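Local coordinates for N-terminal acetyltransferase B complex subunit NAT3 (PDB 5K04), which probably acts as the catalytic subunit of NatB, transferring an acetyl group from acetyl-CoA to the N termini of proteins, at residues K5-Q8 against M9-F13; I122-E125 against K126-Y129. All blocks are in the same frame, centred on the assembly; numbering follows the deposited sequence.

Contact 1 (K5-Q8 against M9-F13); sequences KPFQ and MEDLF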
ATOM      1  N   LYS B   5      12.608  14.679   6.125  1.00 41.30           N
ATOM      2  CA  LYS B   5      11.256  15.121   5.829  1.00 37.83           C
ATOM      3  C   LYS B   5      10.270  14.529   6.832  1.00 39.35           C
ATOM      4  O   LYS B   5      10.495  13.447   7.389  1.00 24.11           O
ATOM      5  CB  LYS B   5      10.803  14.735   4.412  1.00 30.23           C
ATOM      6  CG  LYS B   5      11.745  15.100   3.266  1.00 34.53           C
ATOM      7  CD  LYS B   5      11.956  16.595   3.087  1.00 41.33           C
ATOM      8  CE  LYS B   5      13.042  16.823   2.033  1.00 37.91           C
ATOM      9  NZ  LYS B   5      13.506  18.256   1.928  1.00 48.02           N
ATOM     10  N   PRO B   6       9.160  15.222   7.069  1.00 40.74           N
ATOM     11  CA  PRO B   6       8.122  14.657   7.919  1.00 35.80           C
ATOM     12  C   PRO B   6       7.517  13.433   7.270  1.00 40.95           C
ATOM     13  O   PRO B   6       7.305  13.385   6.052  1.00 23.85           O
ATOM     14  CB  PRO B   6       7.097  15.786   8.034  1.00 31.24           C
ATOM     15  CG  PRO B   6       7.852  17.025   7.676  1.00 36.40           C
ATOM     16  CD  PRO B   6       8.831  16.589   6.630  1.00 37.90           C
ATOM     17  N   PHE B   7       7.226  12.450   8.113  1.00 37.63           N
ATOM     18  CA  PHE B   7       6.608  11.223   7.674  1.00 37.72           C
ATOM     19  C   PHE B   7       5.112  11.448   7.487  1.00 39.76           C
ATOM     20  O   PHE B   7       4.470  12.178   8.255  1.00 28.27           O
ATOM     21  CB  PHE B   7       6.885  10.127   8.700  1.00 37.26           C
ATOM     22  CG  PHE B   7       6.534   8.751   8.241  1.00 40.88           C
ATOM     23  CD1 PHE B   7       5.257   8.257   8.426  1.00 35.27           C
ATOM     24  CD2 PHE B   7       7.495   7.927   7.660  1.00 37.36           C
ATOM     25  CE1 PHE B   7       4.924   6.964   8.034  1.00 37.73           C
ATOM     26  CE2 PHE B   7       7.167   6.638   7.265  1.00 45.24           C
ATOM     27  CZ  PHE B   7       5.872   6.157   7.446  1.00 43.00           C
ATOM     28  N   GLN B   8       4.572  10.838   6.440  1.00 43.65           N
ATOM     29  CA  GLN B   8       3.151  10.872   6.153  1.00 39.71           C
ATOM     30  C   GLN B   8       2.678   9.445   5.936  1.00 43.78           C
ATOM     31  O   GLN B   8       3.428   8.591   5.460  1.00 30.68           O
ATOM     32  CB  GLN B   8       2.833  11.741   4.911  1.00 35.95           C
ATOM     33  CG  GLN B   8       3.317  13.193   5.000  1.00 32.82           C
ATOM     34  CD  GLN B   8       2.400  14.075   5.847  1.00 38.16           C
ATOM     35  OE1 GLN B   8       1.291  13.672   6.213  1.00 21.98           O
ATOM     36  NE2 GLN B   8       2.860  15.294   6.149  1.00 41.56           N
ATOM     37  N   MET B   9       1.408   9.216   6.283  1.00 47.40           N
ATOM     38  CA  MET B   9       0.794   7.895   6.239  1.00 38.33           C
ATOM     39  C   MET B   9       1.040   7.163   4.924  1.00 41.62           C
ATOM     40  O   MET B   9       1.281   5.949   4.915  1.00 27.74           O
ATOM     41  CB  MET B   9      -0.709   8.045   6.477  1.00 42.64           C
ATOM     42  CG  MET B   9      -1.252   6.994   7.384  1.00 42.08           C
ATOM     43  SD  MET B   9      -0.158   6.737   8.734  1.00 22.03           S
ATOM     44  CE  MET B   9      -0.877   5.277   9.232  1.00 32.76           C
ATOM     45  N   GLU B  10       0.936   7.870   3.792  1.00 44.41           N
ATOM     46  CA  GLU B  10       1.049   7.193   2.502  1.00 37.72           C
ATOM     47  C   GLU B  10       2.464   6.705   2.209  1.00 34.28           C
ATOM     48  O   GLU B  10       2.630   5.842   1.335  1.00 27.21           O
ATOM     49  CB  GLU B  10       0.555   8.102   1.381  1.00 34.79           C
ATOM     50  CG  GLU B  10      -0.961   8.162   1.289  1.00 38.66           C
ATOM     51  CD  GLU B  10      -1.425   9.301   0.415  1.00 42.61           C
ATOM     52  OE1 GLU B  10      -1.272  10.455   0.865  1.00 35.16           O
ATOM     53  OE2 GLU B  10      -1.916   9.053  -0.719  1.00 38.23           O
ATOM     54  N   ASP B  11       3.473   7.207   2.940  1.00 39.34           N
ATOM     55  CA  ASP B  11       4.818   6.636   2.873  1.00 34.62           C
ATOM     56  C   ASP B  11       4.797   5.139   3.158  1.00 35.31           C
ATOM     57  O   ASP B  11       5.682   4.404   2.707  1.00 22.31           O
ATOM     58  CB  ASP B  11       5.765   7.327   3.876  1.00 31.86           C
ATOM     59  CG  ASP B  11       6.161   8.751   3.464  1.00 35.00           C
ATOM     60  OD1 ASP B  11       6.454   8.983   2.261  1.00 37.07           O
ATOM     61  OD2 ASP B  11       6.193   9.643   4.347  1.00 26.34           O
ATOM     62  N   LEU B  12       3.812   4.672   3.932  1.00 39.08           N
ATOM     63  CA  LEU B  12       3.728   3.243   4.237  1.00 40.00           C
ATOM     64  C   LEU B  12       3.649   2.388   2.976  1.00 39.72           C
ATOM     65  O   LEU B  12       4.039   1.217   2.991  1.00 25.90           O
ATOM     66  CB  LEU B  12       2.513   2.965   5.119  1.00 34.41           C
ATOM     67  CG  LEU B  12       2.687   3.387   6.578  1.00 41.62           C
ATOM     68  CD1 LEU B  12       1.436   3.089   7.398  1.00 47.47           C
ATOM     69  CD2 LEU B  12       3.899   2.692   7.164  1.00 46.41           C
ATOM     70  N   PHE B  13       3.122   2.945   1.882  1.00 46.68           N
ATOM     71  CA  PHE B  13       2.971   2.185   0.647  1.00 47.30           C
ATOM     72  C   PHE B  13       4.297   1.992  -0.084  1.00 48.23           C
ATOM     73  O   PHE B  13       4.376   1.149  -0.988  1.00 35.80           O
ATOM     74  CB  PHE B  13       1.977   2.884  -0.283  1.00 45.74           C
ATOM     75  CG  PHE B  13       0.536   2.853   0.200  1.00 44.44           C
ATOM     76  CD1 PHE B  13      -0.114   1.646   0.443  1.00 41.34           C
ATOM     77  CD2 PHE B  13      -0.179   4.034   0.369  1.00 33.91           C
ATOM     78  CE1 PHE B  13      -1.451   1.620   0.855  1.00 39.75           C
ATOM     79  CE2 PHE B  13      -1.509   4.016   0.784  1.00 38.91           C
ATOM     80  CZ  PHE B  13      -2.150   2.810   1.028  1.00 36.26           C
TER
HETATM   81  O   HOH W   1      -0.066  11.529   7.035  1.00 32.04           O
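The carboxylate of Asp11 reaches back to the backbone of Gln8, and its CB lies over the ring of Phe7. OD2 of Asp11 accepts the N-H of Gln8 at 2.9 Å, with an N-H...O angle of 167°. The hydrogen arrives on the anti side of OD2, somewhat out of the carboxylate plane. The backbone returns the bond: Asp11 N donates to Gln8 O, also at 2.9 Å. Chi1 of -73° sets Asp11 CG beside its own backbone N. This turns the carboxylate back along the chain. The other oxygen, OD1, is held by a salt bridge to Lys45, so both carboxylate oxygens have partners. Lys45 would probably favour the charged form of Asp11.

The paired bonds lie where the chain leaves strand 3-6, an outermost strand of the GNAT sheet within this chain, and enters the 3-10 segment 9-13. Asp11 N to Gln8 O is the first bond of that 3-10 run. Leu12 N to Met9 O follows it.

Phe7 has CG anti to its backbone N, chi1 -169°, which brings one face of the ring against Asp11 CB. The CB makes a CH-pi contact with that face, 4.0 Å from the centroid of the Phe7 ring. Carboxylate and ring are steeply inclined to each other. Leu12 meets the ring differently: its CD2 lies in the ring plane at the edge, 4.0 Å from Phe7 CZ. Phe7 also stacks on Phe43.

Gln8 bends at chi2. A water bridges its OE1, at 2.7 Å, to Met9 N, at 2.8 Å. Its NE2 hydrogen-bonds to Asn490 O of the partner subunit, and Glu10 forms a salt bridge with Arg501 of that subunit.

Contact 2 (I122-E125 against K126-Y129); sequences ILYE and KLGY. With COA (coenzyme A), chain D.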
ATOM      1  N   ILE B 122      26.329  -0.699  21.050  1.00 52.14           N
ATOM      2  CA  ILE B 122      27.522   0.059  20.686  1.00 52.20           C
ATOM      3  C   ILE B 122      27.146   1.286  19.865  1.00 47.00           C
ATOM      4  O   ILE B 122      27.677   2.385  20.072  1.00 45.10           O
ATOM      5  CB  ILE B 122      28.504  -0.869  19.939  1.00 47.03           C
ATOM      6  CG1 ILE B 122      29.114  -1.882  20.925  1.00 50.89           C
ATOM      7  CG2 ILE B 122      29.591  -0.066  19.196  1.00 41.55           C
ATOM      8  CD1 ILE B 122      29.902  -3.013  20.275  1.00 47.47           C
ATOM      9  N   LEU B 123      26.239   1.103  18.906  1.00 45.23           N
ATOM     10  CA  LEU B 123      25.694   2.212  18.138  1.00 46.34           C
ATOM     11  C   LEU B 123      25.219   3.326  19.060  1.00 47.54           C
ATOM     12  O   LEU B 123      25.643   4.481  18.937  1.00 42.98           O
ATOM     13  CB  LEU B 123      24.559   1.699  17.245  1.00 41.40           C
ATOM     14  CG  LEU B 123      23.605   2.632  16.496  1.00 54.99           C
ATOM     15  CD1 LEU B 123      24.326   3.782  15.890  1.00 69.84           C
ATOM     16  CD2 LEU B 123      22.925   1.879  15.379  1.00 55.83           C
ATOM     17  N   TYR B 124      24.340   2.989  20.004  1.00 48.99           N
ATOM     18  CA  TYR B 124      23.834   3.996  20.926  1.00 45.57           C
ATOM     19  C   TYR B 124      24.904   4.462  21.913  1.00 48.37           C
ATOM     20  O   TYR B 124      24.903   5.633  22.315  1.00 36.27           O
ATOM     21  CB  TYR B 124      22.610   3.454  21.653  1.00 49.48           C
ATOM     22  CG  TYR B 124      21.424   3.239  20.734  1.00 48.82           C
ATOM     23  CD1 TYR B 124      20.820   4.311  20.083  1.00 44.06           C
ATOM     24  CD2 TYR B 124      20.899   1.971  20.530  1.00 52.12           C
ATOM     25  CE1 TYR B 124      19.725   4.115  19.254  1.00 54.30           C
ATOM     26  CE2 TYR B 124      19.812   1.765  19.695  1.00 53.69           C
ATOM     27  CZ  TYR B 124      19.228   2.840  19.061  1.00 56.07           C
ATOM     28  OH  TYR B 124      18.146   2.641  18.239  1.00 59.46           O
ATOM     29  N   GLU B 125      25.825   3.574  22.309  1.00 40.69           N
ATOM     30  CA  GLU B 125      26.923   4.009  23.153  1.00 43.83           C
ATOM     31  C   GLU B 125      27.765   5.064  22.450  1.00 52.65           C
ATOM     32  O   GLU B 125      28.196   6.041  23.076  1.00 48.04           O
ATOM     33  CB  GLU B 125      27.772   2.811  23.573  1.00 45.26           C
ATOM     34  CG  GLU B 125      27.110   2.032  24.693  1.00 49.14           C
ATOM     35  CD  GLU B 125      27.876   0.811  25.120  1.00 49.48           C
ATOM     36  OE1 GLU B 125      28.817   0.413  24.401  1.00 41.14           O
ATOM     37  OE2 GLU B 125      27.525   0.250  26.187  1.00 46.50           O
ATOM     38  N   LYS B 126      28.004   4.892  21.145  1.00 53.30           N
ATOM     39  CA  LYS B 126      28.764   5.885  20.406  1.00 50.91           C
ATOM     40  C   LYS B 126      28.030   7.219  20.344  1.00 53.26           C
ATOM     41  O   LYS B 126      28.667   8.263  20.174  1.00 40.46           O
ATOM     42  CB  LYS B 126      29.067   5.359  19.005  1.00 57.72           C
ATOM     43  CG  LYS B 126      30.221   4.365  18.982  1.00 56.25           C
ATOM     44  CD  LYS B 126      30.486   3.834  17.592  1.00 58.86           C
ATOM     45  CE  LYS B 126      31.505   2.703  17.627  1.00 62.17           C
ATOM     46  NZ  LYS B 126      31.837   2.197  16.259  1.00 69.95           N
ATOM     47  N   LEU B 127      26.710   7.206  20.503  1.00 49.01           N
ATOM     48  CA  LEU B 127      25.893   8.414  20.509  1.00 53.07           C
ATOM     49  C   LEU B 127      25.771   9.056  21.887  1.00 48.91           C
ATOM     50  O   LEU B 127      25.092  10.078  22.014  1.00 41.17           O
ATOM     51  CB  LEU B 127      24.497   8.096  19.984  1.00 48.66           C
ATOM     52  CG  LEU B 127      24.445   7.683  18.512  1.00 52.45           C
ATOM     53  CD1 LEU B 127      23.006   7.426  18.077  1.00 39.85           C
ATOM     54  CD2 LEU B 127      25.094   8.749  17.631  1.00 51.97           C
ATOM     55  N   GLY B 128      26.401   8.484  22.917  1.00 47.42           N
ATOM     56  CA  GLY B 128      26.319   9.007  24.266  1.00 46.43           C
ATOM     57  C   GLY B 128      25.349   8.294  25.189  1.00 46.70           C
ATOM     58  O   GLY B 128      25.246   8.683  26.362  1.00 34.73           O
ATOM     59  N   TYR B 129      24.625   7.279  24.710  1.00 48.60           N
ATOM     60  CA  TYR B 129      23.722   6.537  25.576  1.00 48.09           C
ATOM     61  C   TYR B 129      24.521   5.569  26.434  1.00 44.92           C
ATOM     62  O   TYR B 129      25.584   5.095  26.032  1.00 35.24           O
ATOM     63  CB  TYR B 129      22.682   5.765  24.761  1.00 44.61           C
ATOM     64  CG  TYR B 129      21.699   6.645  24.027  1.00 45.87           C
ATOM     65  CD1 TYR B 129      22.074   7.309  22.867  1.00 46.26           C
ATOM     66  CD2 TYR B 129      20.392   6.806  24.488  1.00 46.18           C
ATOM     67  CE1 TYR B 129      21.186   8.123  22.192  1.00 45.90           C
ATOM     68  CE2 TYR B 129      19.489   7.614  23.816  1.00 41.79           C
ATOM     69  CZ  TYR B 129      19.896   8.270  22.663  1.00 38.16           C
ATOM     70  OH  TYR B 129      19.044   9.099  21.983  1.00 29.70           O
TER
HETATM   71  N1A COA D 202      27.962  -4.544  11.681  1.00 77.18           N
HETATM   72  C2A COA D 202      29.030  -4.220  12.678  1.00 82.88           C
HETATM   73  N3A COA D 202      28.765  -2.843  13.270  1.00 91.95           N
HETATM   74  C4A COA D 202      27.699  -1.893  12.887  1.00 83.89           C
HETATM   75  C5A COA D 202      26.644  -2.259  11.724  1.00 83.93           C
HETATM   76  C6A COA D 202      26.797  -3.724  11.152  1.00 79.97           C
HETATM   77  N6A COA D 202      25.899  -4.305  10.210  1.00 84.72           N
HETATM   78  N7A COA D 202      25.526  -1.186  11.614  1.00 88.51           N
HETATM   79  C8A COA D 202      25.693  -0.049  12.686  1.00 83.02           C
HETATM   80  N9A COA D 202      27.031  -0.651  13.415  1.00 72.76           N
HETATM   81  C1B COA D 202      27.493   0.098  14.782  1.00 66.11           C
HETATM   82  C2B COA D 202      29.021   0.388  14.920  1.00 63.07           C
HETATM   83  O2B COA D 202      29.927  -0.196  15.859  1.00 59.37           O
HETATM   84  C3B COA D 202      28.878   1.805  14.415  1.00 55.30           C
HETATM   85  O3B COA D 202      29.835   2.825  14.111  1.00 40.88           O
HETATM   86  P3B COA D 202      31.000   3.221  13.036  1.00 29.07           P
HETATM   87  O7A COA D 202      30.514   4.477  12.336  1.00 36.21           O
HETATM   88  O8A COA D 202      32.216   3.548  13.913  1.00 40.27           O
HETATM   89  O9A COA D 202      31.154   2.033  12.115  1.00 25.88           O
HETATM   90  C4B COA D 202      27.326   2.207  14.666  1.00 46.32           C
HETATM   91  O4B COA D 202      26.466   1.092  15.141  1.00 55.68           O
HETATM   92  C5B COA D 202      26.706   3.430  13.889  1.00 46.73           C
HETATM   93  O5B COA D 202      26.383   3.393  12.496  1.00 28.45           O
HETATM   94  P1A COA D 202      25.442   4.076  11.374  1.00  8.41           P
HETATM   95  O1A COA D 202      24.811   5.265  11.997  1.00 14.90           O
HETATM   96  O2A COA D 202      26.277   4.349  10.159  1.00 22.31           O
HETATM   97  O3A COA D 202      24.387   2.965  11.053  1.00 15.92           O
HETATM   98  P2A COA D 202      23.336   2.518   9.915  1.00 11.63           P
HETATM   99  O4A COA D 202      24.039   1.529   9.031  1.00 24.89           O
HETATM  100  O5A COA D 202      22.757   3.696   9.301  1.00 15.74           O
HETATM  101  O6A COA D 202      22.280   1.702  10.811  1.00 16.65           O
HETATM  102  CBP COA D 202      20.902  -0.185  12.083  1.00 47.53           C
HETATM  103  CCP COA D 202      22.241   0.815  11.937  1.00 30.50           C
HETATM  104  CDP COA D 202      21.083  -1.227  13.391  1.00 39.07           C
HETATM  105  CEP COA D 202      19.500   0.753  12.233  1.00 39.86           C
HETATM  106  CAP COA D 202      20.782  -1.121  10.623  1.00 44.20           C
HETATM  107  OAP COA D 202      21.984  -1.601  10.069  1.00 30.73           O
HETATM  108  C9P COA D 202      19.326  -1.774  10.390  1.00 50.73           C
HETATM  109  O9P COA D 202      19.004  -3.042  10.757  1.00 50.86           O
HETATM  110  N8P COA D 202      18.171  -0.787  10.315  1.00 47.18           N
HETATM  111  C7P COA D 202      16.781  -1.057  11.006  1.00 57.70           C
HETATM  112  C6P COA D 202      16.636  -2.374  11.855  1.00 64.99           C
HETATM  113  C5P COA D 202      17.348  -2.630  13.311  1.00 62.58           C
HETATM  114  O5P COA D 202      18.163  -3.660  13.564  1.00 67.23           O
HETATM  115  N4P COA D 202      17.126  -1.577  14.324  1.00 75.74           N
HETATM  116  C3P COA D 202      17.646  -0.483  15.114  1.00 68.80           C
HETATM  117  C2P COA D 202      18.893  -0.350  15.971  1.00 49.12           C
HETATM  118  S1P COA D 202      19.138  -1.202  17.501  1.00 21.15           S
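Tyr124 and Tyr129 pack in a T-shaped pair, the edge of Tyr124 toward the face of Tyr129. The centroids are 5.6 Å apart and the planes stand at 70°. At the base of the pair the two CB atoms meet at 3.9 Å. This is the dense side. Val78 and Leu111 also pack on Tyr124, while Ile75 and Ile109 pack on Tyr129. Tyr124 CE2 approaches the thiol S1P of coenzyme A at 3.8 Å. Leu123, also buried, rests against the ribose of the cofactor.

The backbone between the rings is the C-terminal end of helix 118-126, closed by a Schellman motif. Tyr129 N donates to Tyr124 O at 2.9 Å, and Gly128 N to Glu125 O at 3.0 Å. Gly128 has a positive phi of 100°, which lets the chain reverse toward strand 130-135. The bonds from Leu127 N to Leu123 O and Tyr124 O are weak.

On the solvent side, Ile122 and Lys126 are both exposed. They lie side by side and point the same way, with Ile122 CG2 3.7 Å from Lys126 CE. The lysine chain is extended beyond CG. NZ is nonetheless gripped by coenzyme A. It donates hydrogen bonds to phosphate oxygen O8A at 2.7 Å, to the ester oxygen O3B that joins the phosphate to the ribose, and to the ribose hydroxyl O2B. The carboxylate of the partly exposed Glu125 turns to Arg121 instead.

In the fold
Contact 1 comes first along the chain. It shapes the exit from strand 3-6 into the 3-10 segment 9-13, ahead of helix 16-19, and faces the partner subunit. The chain then builds strands 43-48, 53-65 and 70-80, helix 89-96 and strand 108-114. Contact 2 follows at the end of helix 118-126 and turns the chain into strand 130-135. The two contacts are in series and neither nest nor cross. The centres of contact 1 and contact 2 are about 27 Å apart, on opposite sides of the chain's centre. Each adjoins an outermost strand of the sheet within this chain, 3-6 or 130-135. Contact 2 lies at coenzyme A; contact 1 lies away from it.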